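Local coordinates for viral structural protein 4 (PDB 6TZ0) that binds GTP and probably works as a nucleotide-hydrolysing or regulatory partner of the viral RNA-dependent RNA polymerase during transcription within the capsid, at residues 1-5 against 154-159; 15-19 against 249-253; 42-46 against 199-203; 202-206 against 219-225; 269-273 against 319-323. All blocks are in the same frame, centred on the assembly; numbering follows the deposited sequence.

Interactions 1 to 4 lie on one side of the chain's centre and form a continuous chain of packing, whereas interaction 5 joins it from nearer the middle of the protein. Interaction 1 touches interaction 3 (centres about 12 Å apart) through F2 against Y201 and L154 against S45, and reaches interaction 2 where F159 meets Y16. Interactions 3 and 4 share F202 and K203, where helix 196-201 runs on into strand 204-208. Interaction 2 touches both: Y19 O lies 2.7 Å from K203 N, a probable hydrogen bond. Interaction 5, centred about 15 Å from interaction 2, meets it through Y253 and K320. All five lie away from the GTP-binding residues around K359 and R520.

Interaction 1 of 5, residues 1-5 against 154-159; sequences MFAID and LALIIF
M1, F2 and A3 run alongside I157 in the same chain direction, held by backbone bonds on both flanks of F2. A3 N donates to I157 O over 2.9 Å, with an N-H...O angle of 142°; the return bond from I157 N to M1 O is weak, as is that from M1 N to A155 O. Two CA-H...O contacts, from L156 CA to M1 O and from F2 CA to I157 O, supplement them.

The apolar packing centres on F2. I157 CD1 sits over the middle of one ring face, 4.3 Å from the centroid and only 10° off the normal, a CH-pi contact. CG1 of I157 lies opposite its carbonyl carbon (chi1 -60°), which leaves CG2 opposite the backbone N and 3.6 Å from F2 CD1. Farther along, F2 CE1 meets F159 CE1 at 4.3 Å, while M1 CB touches L154 CB at 3.9 Å.

I158 makes its backbone bonds to H182 and I184, and its side chain packs on Y583 of the RNA-dependent RNA polymerase chain. The N-terminus thus adds a single parallel beta bridge to strand 157-159, along the edge not used by strand 182-184, in a small parallel sheet.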
# COMPACT_ATOMS: atom_id res chain seq x y z
N MET B 1 39.49 22.00 10.57
CA MET B 1 39.25 20.59 10.30
C MET B 1 38.36 20.35 9.08
O MET B 1 37.18 20.65 9.08
CB MET B 1 38.61 19.92 11.51
CG MET B 1 38.35 18.45 11.30
SD MET B 1 37.73 17.60 12.74
CE MET B 1 37.43 15.98 12.06
N PHE B 2 38.95 19.79 8.03
CA PHE B 2 38.24 19.50 6.80
C PHE B 2 37.49 18.17 6.91
O PHE B 2 37.77 17.35 7.78
CB PHE B 2 39.22 19.44 5.64
CG PHE B 2 39.81 20.76 5.29
CD1 PHE B 2 39.18 21.60 4.38
CD2 PHE B 2 40.98 21.19 5.88
CE1 PHE B 2 39.73 22.82 4.07
CE2 PHE B 2 41.52 22.40 5.58
CZ PHE B 2 40.89 23.22 4.67
N ALA B 3 36.53 17.99 6.02
CA ALA B 3 35.81 16.72 5.96
C ALA B 3 36.71 15.60 5.47
O ALA B 3 36.55 14.44 5.89
CB ALA B 3 34.58 16.85 5.07
N ILE B 4 37.64 15.91 4.59
CA ILE B 4 38.62 14.96 4.08
C ILE B 4 39.99 15.47 4.49
O ILE B 4 40.31 16.64 4.27
CB ILE B 4 38.51 14.82 2.55
CG1 ILE B 4 37.12 14.31 2.18
CG2 ILE B 4 39.56 13.87 2.02
CD1 ILE B 4 36.78 14.47 0.74
N ASP B 5 40.78 14.59 5.10
CA ASP B 5 42.06 14.96 5.68
C ASP B 5 43.06 15.33 4.59
O ASP B 5 43.34 14.49 3.72
CB ASP B 5 42.57 13.78 6.50
CG ASP B 5 43.69 14.14 7.44
OD1 ASP B 5 44.10 15.32 7.48
OD2 ASP B 5 44.16 13.24 8.16
N LEU B 154 37.49 23.39 16.43
CA LEU B 154 37.82 23.23 15.02
C LEU B 154 36.54 23.09 14.22
O LEU B 154 35.79 22.13 14.39
CB LEU B 154 38.71 22.00 14.81
CG LEU B 154 40.13 22.12 15.36
CD1 LEU B 154 40.85 20.80 15.24
CD2 LEU B 154 40.87 23.19 14.61
N ALA B 155 36.29 24.05 13.33
CA ALA B 155 35.08 24.04 12.52
C ALA B 155 35.18 23.03 11.39
O ALA B 155 36.23 22.89 10.76
CB ALA B 155 34.80 25.43 11.95
N LEU B 156 34.08 22.34 11.12
CA LEU B 156 34.05 21.33 10.07
C LEU B 156 33.88 22.01 8.72
O LEU B 156 32.99 22.84 8.55
CB LEU B 156 32.92 20.34 10.35
CG LEU B 156 32.87 19.00 9.64
CD1 LEU B 156 32.29 17.99 10.59
CD2 LEU B 156 32.00 19.07 8.42
N ILE B 157 34.73 21.65 7.76
CA ILE B 157 34.85 22.38 6.51
C ILE B 157 34.55 21.46 5.34
O ILE B 157 35.17 20.40 5.19
CB ILE B 157 36.26 22.99 6.37
CG1 ILE B 157 36.53 23.95 7.52
CG2 ILE B 157 36.37 23.73 5.09
CD1 ILE B 157 37.95 24.34 7.63
N ILE B 158 33.60 21.87 4.49
CA ILE B 158 33.14 21.09 3.36
C ILE B 158 33.27 21.94 2.10
O ILE B 158 32.95 23.13 2.12
CB ILE B 158 31.67 20.64 3.54
CG1 ILE B 158 31.47 19.92 4.86
CG2 ILE B 158 31.26 19.65 2.48
CD1 ILE B 158 30.03 19.71 5.19
N PHE B 159 33.73 21.34 1.01
CA PHE B 159 33.63 21.98 -0.29
C PHE B 159 32.24 21.76 -0.87
O PHE B 159 31.58 20.76 -0.57
CB PHE B 159 34.67 21.44 -1.28
CG PHE B 159 36.09 21.83 -0.98
CD1 PHE B 159 36.40 22.75 -0.00
CD2 PHE B 159 37.13 21.30 -1.73
CE1 PHE B 159 37.70 23.10 0.26
CE2 PHE B 159 38.43 21.66 -1.48
CZ PHE B 159 38.72 22.56 -0.48

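Interaction 2 of 5, residues 15-19 against 249-253; sequences EYGLY and VFIRY
Two residues past the Schellman motif that ends helix 10-15, Y19 brings one side of its ring against V249 and I251 and hydrogen-bonds through its hydroxyl to the backbone of F250. The motif turns on G17, whose positive phi is one that glycine readily adopts; its CA lies 4.1 Å from Y253 OH, so the turn itself also faces segment 249-253.

Y19 OH donates to F250 O over 3.1 Å. The C=O...donor angle is 119°, but the hydroxyl stands 35° above the carbonyl plane, off the lone-pair direction. The carbonyl oxygen in turn lies at the edge of the Y19 ring, near its plane. Apolar groups gather along one side of the same ring: V249 CG1 meets Y19 CD2 at 3.6 Å, V249 CG2 reaches Y19 CE2 at the same distance, and I251 CG2 approaches Y19 CE2 at 3.5 Å. Both branches of the valine therefore share the work. In I251 the first torsion (chi1 68°) sets CG2 opposite the carbonyl carbon, and it is this methyl, not the CG1 arm, that meets the ring. The tyrosine is thus fixed by packing along its CD2-CE2 side and by one bond at its end.

Segment 249-253 is tied by backbone bonds from V249 and I251 to I228 of strand 226-230, whose S227 also touches Y19. Y19 also bonds through its backbone to K203, just ahead of strand 204-208, and Y16, hydrogen-bonded to D161, packs on helix 162-166.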
# COMPACT_ATOMS: atom_id res chain seq x y z
N GLU B 15 44.22 18.01 -6.99
CA GLU B 15 43.31 18.07 -8.13
C GLU B 15 42.55 19.39 -8.18
O GLU B 15 42.33 19.95 -9.26
CB GLU B 15 42.34 16.89 -8.04
CG GLU B 15 41.30 16.82 -9.12
CD GLU B 15 40.37 15.65 -8.91
OE1 GLU B 15 40.57 14.90 -7.93
OE2 GLU B 15 39.44 15.47 -9.72
N TYR B 16 42.15 19.92 -7.02
CA TYR B 16 41.41 21.17 -6.94
C TYR B 16 42.28 22.41 -7.13
O TYR B 16 41.76 23.52 -7.09
CB TYR B 16 40.70 21.25 -5.58
CG TYR B 16 39.49 20.37 -5.49
CD1 TYR B 16 38.72 20.11 -6.60
CD2 TYR B 16 39.16 19.74 -4.30
CE1 TYR B 16 37.61 19.29 -6.53
CE2 TYR B 16 38.05 18.91 -4.22
CZ TYR B 16 37.28 18.69 -5.34
OH TYR B 16 36.18 17.87 -5.29
N GLY B 17 43.58 22.24 -7.34
CA GLY B 17 44.49 23.36 -7.43
C GLY B 17 45.03 23.83 -6.10
O GLY B 17 45.41 24.99 -5.97
N LEU B 18 45.09 22.94 -5.11
CA LEU B 18 45.44 23.30 -3.74
C LEU B 18 46.65 22.48 -3.31
O LEU B 18 46.61 21.25 -3.36
CB LEU B 18 44.27 23.03 -2.79
CG LEU B 18 43.10 24.00 -2.60
CD1 LEU B 18 42.26 24.16 -3.82
CD2 LEU B 18 42.25 23.43 -1.52
N TYR B 19 47.71 23.16 -2.90
CA TYR B 19 48.96 22.53 -2.50
C TYR B 19 49.26 22.87 -1.06
O TYR B 19 49.11 24.03 -0.65
CB TYR B 19 50.09 23.00 -3.40
CG TYR B 19 50.02 22.46 -4.80
CD1 TYR B 19 49.40 21.27 -5.06
CD2 TYR B 19 50.51 23.18 -5.86
CE1 TYR B 19 49.32 20.77 -6.34
CE2 TYR B 19 50.44 22.68 -7.15
CZ TYR B 19 49.83 21.48 -7.37
OH TYR B 19 49.73 20.96 -8.64
N VAL B 249 56.02 25.16 -7.88
CA VAL B 249 55.17 24.05 -8.27
C VAL B 249 54.02 24.59 -9.10
O VAL B 249 53.47 25.66 -8.81
CB VAL B 249 54.71 23.26 -7.02
CG1 VAL B 249 53.93 24.13 -6.04
CG2 VAL B 249 53.93 22.03 -7.41
N PHE B 250 53.71 23.89 -10.20
CA PHE B 250 52.69 24.35 -11.13
C PHE B 250 51.43 23.54 -10.91
O PHE B 250 51.49 22.32 -10.78
CB PHE B 250 53.11 24.21 -12.61
CG PHE B 250 54.24 25.11 -13.07
CD1 PHE B 250 54.96 25.91 -12.20
CD2 PHE B 250 54.51 25.22 -14.42
CE1 PHE B 250 55.97 26.73 -12.65
CE2 PHE B 250 55.51 26.05 -14.88
CZ PHE B 250 56.23 26.81 -13.99
N ILE B 251 50.28 24.21 -10.88
CA ILE B 251 49.03 23.48 -10.77
C ILE B 251 48.65 22.95 -12.14
O ILE B 251 48.97 23.55 -13.18
CB ILE B 251 47.92 24.35 -10.15
CG1 ILE B 251 47.49 25.48 -11.06
CG2 ILE B 251 48.40 25.00 -8.88
CD1 ILE B 251 46.31 26.22 -10.50
N ARG B 252 48.02 21.78 -12.17
CA ARG B 252 47.79 21.05 -13.41
C ARG B 252 46.31 20.81 -13.60
O ARG B 252 45.66 20.17 -12.77
CB ARG B 252 48.55 19.72 -13.39
CG ARG B 252 50.05 19.89 -13.43
CD ARG B 252 50.74 18.56 -13.63
NE ARG B 252 50.49 17.65 -12.52
CZ ARG B 252 51.21 17.60 -11.41
NH1 ARG B 252 52.23 18.42 -11.24
NH2 ARG B 252 50.90 16.73 -10.45
N TYR B 253 45.78 21.31 -14.71
CA TYR B 253 44.40 21.08 -15.10
C TYR B 253 44.37 20.32 -16.41
O TYR B 253 45.26 20.47 -17.25
CB TYR B 253 43.63 22.37 -15.25
CG TYR B 253 43.45 23.15 -13.98
CD1 TYR B 253 42.71 22.64 -12.93
CD2 TYR B 253 43.95 24.43 -13.87
CE1 TYR B 253 42.51 23.37 -11.78
CE2 TYR B 253 43.75 25.17 -12.74
CZ TYR B 253 43.04 24.63 -11.69
OH TYR B 253 42.86 25.38 -10.55

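Interaction 3 of 5, residues 42-46 against 199-203; sequences TIRSI and RSYFK
The Y201 ring turns an edge toward helix 41-60: S45 OG lies at that edge, near the ring plane, and T42 CA is also in plane with it. Over one face stands S200 OG, the hydroxyl of the preceding residue, 3.9 Å above the plane and displaced toward the rim. T42 O and I46 CB approach obliquely.

Y201 OH and S45 OG are hydrogen-bonded at 2.9 Å, and either may be the donor. S45 reaches it with OG opposite its own backbone N (chi1 177°), beside the carbonyl carbon. Behind the hydroxyl, Y201 CE1 fits against T42, 3.6 Å from T42 CB and 3.3 Å from T42 O. That carbonyl accepts the helical bond from I46 N at 3.0 Å, so its main partner lies within the helix. T42 CG2 adds a looser touch, 4.1 Å from S200 CB, while S200 OG is hydrogen-bonded to T196 O and Y197 O in its own helix.

The last turn of helix 196-201 is thus joined to helix 41-60 mainly by one aromatic side chain, whose ring is also packed by F2. With no ionised group in the link, it would probably depend little on pH: a neutral hydroxyl pair fixes the end of the tyrosine, and its aromatic carbons supply most of the remaining contact.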
# COMPACT_ATOMS: atom_id res chain seq x y z
N THR B 42 48.60 27.37 12.53
CA THR B 42 47.87 26.64 11.50
C THR B 42 48.52 25.28 11.22
O THR B 42 47.81 24.28 10.98
CB THR B 42 47.81 27.47 10.23
OG1 THR B 42 49.14 27.78 9.80
CG2 THR B 42 47.05 28.75 10.48
N ILE B 43 49.85 25.23 11.27
CA ILE B 43 50.59 23.99 11.10
C ILE B 43 50.28 23.01 12.22
O ILE B 43 50.17 21.80 12.00
CB ILE B 43 52.10 24.31 10.99
CG1 ILE B 43 52.35 25.20 9.78
CG2 ILE B 43 52.94 23.06 10.91
CD1 ILE B 43 51.93 24.58 8.47
N ARG B 44 50.10 23.52 13.44
CA ARG B 44 49.70 22.65 14.54
C ARG B 44 48.24 22.24 14.41
O ARG B 44 47.89 21.10 14.75
CB ARG B 44 49.96 23.35 15.87
CG ARG B 44 51.44 23.51 16.17
CD ARG B 44 51.70 24.10 17.54
NE ARG B 44 51.38 25.52 17.61
CZ ARG B 44 50.40 26.02 18.35
NH1 ARG B 44 49.64 25.22 19.08
NH2 ARG B 44 50.18 27.33 18.35
N SER B 45 47.40 23.12 13.87
CA SER B 45 45.98 22.85 13.78
C SER B 45 45.67 21.75 12.77
O SER B 45 44.76 20.94 12.98
CB SER B 45 45.24 24.13 13.41
OG SER B 45 43.86 23.88 13.24
N ILE B 46 46.43 21.69 11.67
CA ILE B 46 46.15 20.65 10.68
C ILE B 46 46.57 19.27 11.19
O ILE B 46 45.90 18.26 10.91
CB ILE B 46 46.77 21.01 9.32
CG1 ILE B 46 46.26 20.09 8.22
CG2 ILE B 46 48.29 21.01 9.34
CD1 ILE B 46 46.55 20.57 6.84
N ARG B 199 43.47 30.06 2.38
CA ARG B 199 44.64 30.93 2.36
C ARG B 199 45.62 30.54 3.45
O ARG B 199 46.84 30.62 3.26
CB ARG B 199 44.22 32.39 2.54
CG ARG B 199 45.32 33.40 2.33
CD ARG B 199 44.88 34.78 2.80
NE ARG B 199 43.76 35.31 2.03
CZ ARG B 199 43.91 36.02 0.92
NH1 ARG B 199 42.84 36.47 0.28
NH2 ARG B 199 45.12 36.28 0.46
N SER B 200 45.11 30.10 4.60
CA SER B 200 45.98 29.80 5.74
C SER B 200 46.66 28.44 5.61
O SER B 200 47.80 28.30 6.07
CB SER B 200 45.17 29.86 7.03
OG SER B 200 44.20 28.84 7.06
N TYR B 201 46.01 27.46 5.01
CA TYR B 201 46.54 26.10 4.97
C TYR B 201 47.24 25.74 3.67
O TYR B 201 48.13 24.89 3.68
CB TYR B 201 45.41 25.09 5.21
CG TYR B 201 44.94 25.02 6.64
CD1 TYR B 201 45.79 25.29 7.69
CD2 TYR B 201 43.62 24.75 6.93
CE1 TYR B 201 45.35 25.23 8.99
CE2 TYR B 201 43.17 24.70 8.22
CZ TYR B 201 44.04 24.94 9.25
OH TYR B 201 43.59 24.89 10.55
N PHE B 202 46.86 26.36 2.56
CA PHE B 202 47.36 25.97 1.26
C PHE B 202 48.17 27.10 0.63
O PHE B 202 48.16 28.24 1.09
CB PHE B 202 46.20 25.57 0.34
CG PHE B 202 45.53 24.30 0.74
CD1 PHE B 202 46.06 23.08 0.38
CD2 PHE B 202 44.36 24.32 1.49
CE1 PHE B 202 45.45 21.91 0.75
CE2 PHE B 202 43.75 23.15 1.87
CZ PHE B 202 44.29 21.94 1.49
N LYS B 203 48.89 26.76 -0.43
CA LYS B 203 49.56 27.77 -1.24
C LYS B 203 48.53 28.55 -2.05
O LYS B 203 47.61 27.97 -2.63
CB LYS B 203 50.57 27.13 -2.18
CG LYS B 203 51.77 26.51 -1.51
CD LYS B 203 52.69 25.95 -2.56
CE LYS B 203 54.02 25.55 -1.97
NZ LYS B 203 53.89 24.39 -1.07

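Interaction 4 of 5, residues 202-206 against 219-225; sequences FKRPF and YNLSPMT
The F206 ring meets L221 with a face and Y219 with an edge. L221 CD1 lies over one face of the phenylalanine, 4.0 Å from its centroid and 24° off the normal, in a CH-pi contact. Toward Y219 it is F206 that presents an edge: its CZ stands 4.0 Å above the middle of the tyrosine face, with centroids 5.3 Å apart and planes inclined at 50°. Having CG opposite the backbone N (chi1 -178°) carries the F206 ring out to both partners, while the Y219 hydroxyl is held by N212 O.

F206 of strand 204-208 thus packs on the helix-free connection that leads to strand 226-230; the two strands lie parallel in a two-stranded sheet. T225, just before the second strand, makes the backbone link: R204 N donates to T225 O over 3.2 Å. K203 adds a CA-H...O contact, its CA 3.3 Å from T225 O.

The K203 side chain then runs along the loop, bringing CE to 3.4 Å from P223 O before its NZ makes a weak hydrogen bond to L20 O. Within the loop, T225 OG1 donates to S222 OG at 3.1 Å.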
# COMPACT_ATOMS: atom_id res chain seq x y z
N PHE B 202 46.86 26.36 2.56
CA PHE B 202 47.36 25.97 1.26
C PHE B 202 48.17 27.10 0.63
O PHE B 202 48.16 28.24 1.09
CB PHE B 202 46.20 25.57 0.34
CG PHE B 202 45.53 24.30 0.74
CD1 PHE B 202 46.06 23.08 0.38
CD2 PHE B 202 44.36 24.32 1.49
CE1 PHE B 202 45.45 21.91 0.75
CE2 PHE B 202 43.75 23.15 1.87
CZ PHE B 202 44.29 21.94 1.49
N LYS B 203 48.89 26.76 -0.43
CA LYS B 203 49.56 27.77 -1.24
C LYS B 203 48.53 28.55 -2.05
O LYS B 203 47.61 27.97 -2.63
CB LYS B 203 50.57 27.13 -2.18
CG LYS B 203 51.77 26.51 -1.51
CD LYS B 203 52.69 25.95 -2.56
CE LYS B 203 54.02 25.55 -1.97
NZ LYS B 203 53.89 24.39 -1.07
N ARG B 204 48.70 29.86 -2.10
CA ARG B 204 47.79 30.69 -2.87
C ARG B 204 48.26 30.75 -4.32
O ARG B 204 49.42 31.06 -4.58
CB ARG B 204 47.71 32.09 -2.29
CG ARG B 204 46.77 33.02 -3.04
CD ARG B 204 45.31 32.61 -2.85
NE ARG B 204 44.38 33.37 -3.69
CZ ARG B 204 43.78 34.49 -3.33
NH1 ARG B 204 44.01 35.01 -2.14
NH2 ARG B 204 42.95 35.10 -4.16
N PRO B 205 47.40 30.43 -5.29
CA PRO B 205 47.83 30.42 -6.69
C PRO B 205 48.10 31.80 -7.25
O PRO B 205 47.54 32.80 -6.81
CB PRO B 205 46.66 29.75 -7.42
CG PRO B 205 45.97 28.99 -6.38
CD PRO B 205 46.09 29.78 -5.13
N PHE B 206 48.98 31.84 -8.25
CA PHE B 206 49.29 33.06 -8.99
C PHE B 206 49.23 32.75 -10.47
O PHE B 206 49.92 31.84 -10.95
CB PHE B 206 50.67 33.60 -8.61
CG PHE B 206 51.01 34.88 -9.30
CD1 PHE B 206 50.47 36.08 -8.88
CD2 PHE B 206 51.88 34.89 -10.38
CE1 PHE B 206 50.78 37.26 -9.52
CE2 PHE B 206 52.19 36.07 -11.02
CZ PHE B 206 51.64 37.25 -10.58
N TYR B 219 57.54 40.32 -8.72
CA TYR B 219 56.51 40.29 -7.71
C TYR B 219 57.14 39.77 -6.42
O TYR B 219 58.31 39.39 -6.38
CB TYR B 219 55.35 39.43 -8.19
CG TYR B 219 54.88 39.82 -9.57
CD1 TYR B 219 54.06 40.91 -9.77
CD2 TYR B 219 55.30 39.09 -10.69
CE1 TYR B 219 53.66 41.27 -11.04
CE2 TYR B 219 54.90 39.45 -11.95
CZ TYR B 219 54.09 40.54 -12.13
OH TYR B 219 53.69 40.88 -13.39
N ASN B 220 56.38 39.75 -5.34
CA ASN B 220 56.93 39.24 -4.08
C ASN B 220 56.67 37.74 -3.94
O ASN B 220 56.11 37.28 -2.94
CB ASN B 220 56.36 40.01 -2.90
CG ASN B 220 56.97 41.39 -2.76
OD1 ASN B 220 58.18 41.55 -2.88
ND2 ASN B 220 56.14 42.39 -2.51
N LEU B 221 57.07 36.97 -4.93
CA LEU B 221 56.73 35.56 -4.97
C LEU B 221 57.87 34.73 -4.39
O LEU B 221 59.04 35.08 -4.50
CB LEU B 221 56.42 35.12 -6.40
CG LEU B 221 55.22 35.83 -7.03
CD1 LEU B 221 55.00 35.36 -8.44
CD2 LEU B 221 53.98 35.65 -6.21
N SER B 222 57.49 33.62 -3.77
CA SER B 222 58.43 32.72 -3.11
C SER B 222 57.94 31.30 -3.32
O SER B 222 56.73 31.10 -3.53
CB SER B 222 58.54 33.05 -1.62
OG SER B 222 57.31 32.87 -0.97
N PRO B 223 58.83 30.30 -3.32
CA PRO B 223 58.37 28.92 -3.53
C PRO B 223 57.50 28.40 -2.41
O PRO B 223 56.58 27.61 -2.67
CB PRO B 223 59.68 28.12 -3.61
CG PRO B 223 60.72 29.11 -3.93
CD PRO B 223 60.30 30.38 -3.29
N MET B 224 57.74 28.83 -1.18
CA MET B 224 57.07 28.29 -0.01
C MET B 224 55.71 28.92 0.26
O MET B 224 55.11 28.63 1.29
CB MET B 224 57.96 28.48 1.22
CG MET B 224 59.24 27.67 1.19
SD MET B 224 60.46 28.38 0.07
CE MET B 224 61.93 27.46 0.52
N THR B 225 55.24 29.77 -0.62
CA THR B 225 53.98 30.47 -0.36
C THR B 225 53.00 30.38 -1.52
O THR B 225 51.80 30.25 -1.29
CB THR B 225 54.30 31.94 -0.02
OG1 THR B 225 55.21 31.98 1.08
CG2 THR B 225 53.06 32.73 0.35

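Interaction 5 of 5, residues 269-273 against 319-323; sequences MMVNL and HKMMN
M270 and M322 reach past each other, each thioether touching a different part of its partner. M270 CE packs 3.6 Å from M322 CG, while M322 SD lies 3.9 Å from M270 CB. Both chains bend at the last torsion, in opposite senses: chi3 is 74° in M270 and -77° in M322. The bend in M322 brings its CE to 3.4 Å from M270 O, so that the methyl settles against the backbone of the strand.

The end of M270 also meets H319. Its CE lies at the edge of the imidazole, near the ring plane, 3.5 Å from H319 CD2. The sulfur is farther off and oblique, M270 SD being 5.3 Å from the ring centroid. H319 thus offers M270 its edge, and its orientation is helped by a hydrogen bond from NE2 to Q188 O.

N272 lies beyond the end of the strand and takes up the other half of the contact. Its side chain crosses M322 at about a right angle and meets that of M321 obliquely. The M321 side chain is extended beyond CG and sets its CE 3.3 Å from N272 O, the backbone carbonyl. F548 of helix 547-556 packs on both N272 and M322, covering this end of the contact.

Segment 269-273 covers the end of strand 266-271 and segment 319-323 begins at the last residue of strand 313-319; these strands lie on the two sides of strand 255-261 in a four-stranded antiparallel sheet. Methionine-rich packing here joins the end of an inner strand of that sheet to the loop leading into helix 326-340.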
# COMPACT_ATOMS: atom_id res chain seq x y z
N MET B 269 31.94 27.65 -21.92
CA MET B 269 31.81 26.22 -22.16
C MET B 269 32.95 25.46 -21.50
O MET B 269 34.12 25.73 -21.78
CB MET B 269 31.81 25.92 -23.66
CG MET B 269 31.61 24.46 -24.01
SD MET B 269 31.76 24.17 -25.77
CE MET B 269 30.23 24.87 -26.36
N MET B 270 32.61 24.49 -20.66
CA MET B 270 33.59 23.60 -20.05
C MET B 270 33.72 22.34 -20.90
O MET B 270 32.71 21.74 -21.26
CB MET B 270 33.18 23.23 -18.62
CG MET B 270 33.18 24.40 -17.67
SD MET B 270 32.54 23.98 -16.04
CE MET B 270 33.90 23.04 -15.39
N VAL B 271 34.95 21.96 -21.22
CA VAL B 271 35.24 20.85 -22.11
C VAL B 271 36.20 19.90 -21.41
O VAL B 271 37.16 20.33 -20.77
CB VAL B 271 35.83 21.35 -23.46
CG1 VAL B 271 36.20 20.21 -24.38
CG2 VAL B 271 34.86 22.24 -24.17
N ASN B 272 35.95 18.59 -21.54
CA ASN B 272 36.79 17.55 -20.95
C ASN B 272 37.91 17.10 -21.86
O ASN B 272 38.30 15.93 -21.82
CB ASN B 272 35.95 16.34 -20.54
CG ASN B 272 35.09 16.61 -19.36
OD1 ASN B 272 33.87 16.62 -19.46
ND2 ASN B 272 35.71 16.81 -18.23
N LEU B 273 38.43 17.98 -22.71
CA LEU B 273 39.61 17.68 -23.49
C LEU B 273 40.68 18.71 -23.18
O LEU B 273 40.39 19.82 -22.74
CB LEU B 273 39.32 17.66 -24.98
CG LEU B 273 38.38 16.58 -25.50
CD1 LEU B 273 38.17 16.77 -26.98
CD2 LEU B 273 38.94 15.20 -25.21
N HIS B 319 41.37 24.34 -17.62
CA HIS B 319 40.42 24.35 -16.52
C HIS B 319 40.29 22.92 -16.03
O HIS B 319 40.71 21.98 -16.69
CB HIS B 319 39.07 24.93 -16.98
CG HIS B 319 38.13 25.23 -15.86
ND1 HIS B 319 38.27 26.34 -15.06
CD2 HIS B 319 37.07 24.55 -15.38
CE1 HIS B 319 37.31 26.34 -14.15
NE2 HIS B 319 36.57 25.26 -14.32
N LYS B 320 39.73 22.76 -14.83
CA LYS B 320 39.53 21.44 -14.25
C LYS B 320 38.47 20.66 -15.02
O LYS B 320 37.48 21.22 -15.48
CB LYS B 320 39.14 21.58 -12.79
CG LYS B 320 39.02 20.28 -12.06
CD LYS B 320 38.63 20.46 -10.63
CE LYS B 320 38.50 19.11 -9.99
NZ LYS B 320 37.35 18.37 -10.56
N MET B 321 38.69 19.35 -15.17
CA MET B 321 37.70 18.49 -15.80
C MET B 321 36.46 18.31 -14.93
O MET B 321 36.55 18.21 -13.71
CB MET B 321 38.29 17.12 -16.11
CG MET B 321 39.08 17.06 -17.38
SD MET B 321 39.52 15.37 -17.78
CE MET B 321 40.42 15.61 -19.30
N MET B 322 35.31 18.25 -15.59
CA MET B 322 34.05 17.98 -14.94
C MET B 322 33.97 16.53 -14.48
O MET B 322 34.53 15.62 -15.10
CB MET B 322 32.89 18.25 -15.89
CG MET B 322 32.79 19.69 -16.32
SD MET B 322 31.42 20.01 -17.43
CE MET B 322 32.07 19.35 -18.95
N ASN B 323 33.27 16.31 -13.39
CA ASN B 323 33.00 14.97 -12.93
C ASN B 323 31.56 14.61 -13.24
O ASN B 323 30.67 15.46 -13.11
CB ASN B 323 33.24 14.84 -11.43
CG ASN B 323 34.66 15.17 -11.05
OD1 ASN B 323 34.91 16.14 -10.33
ND2 ASN B 323 35.61 14.39 -11.54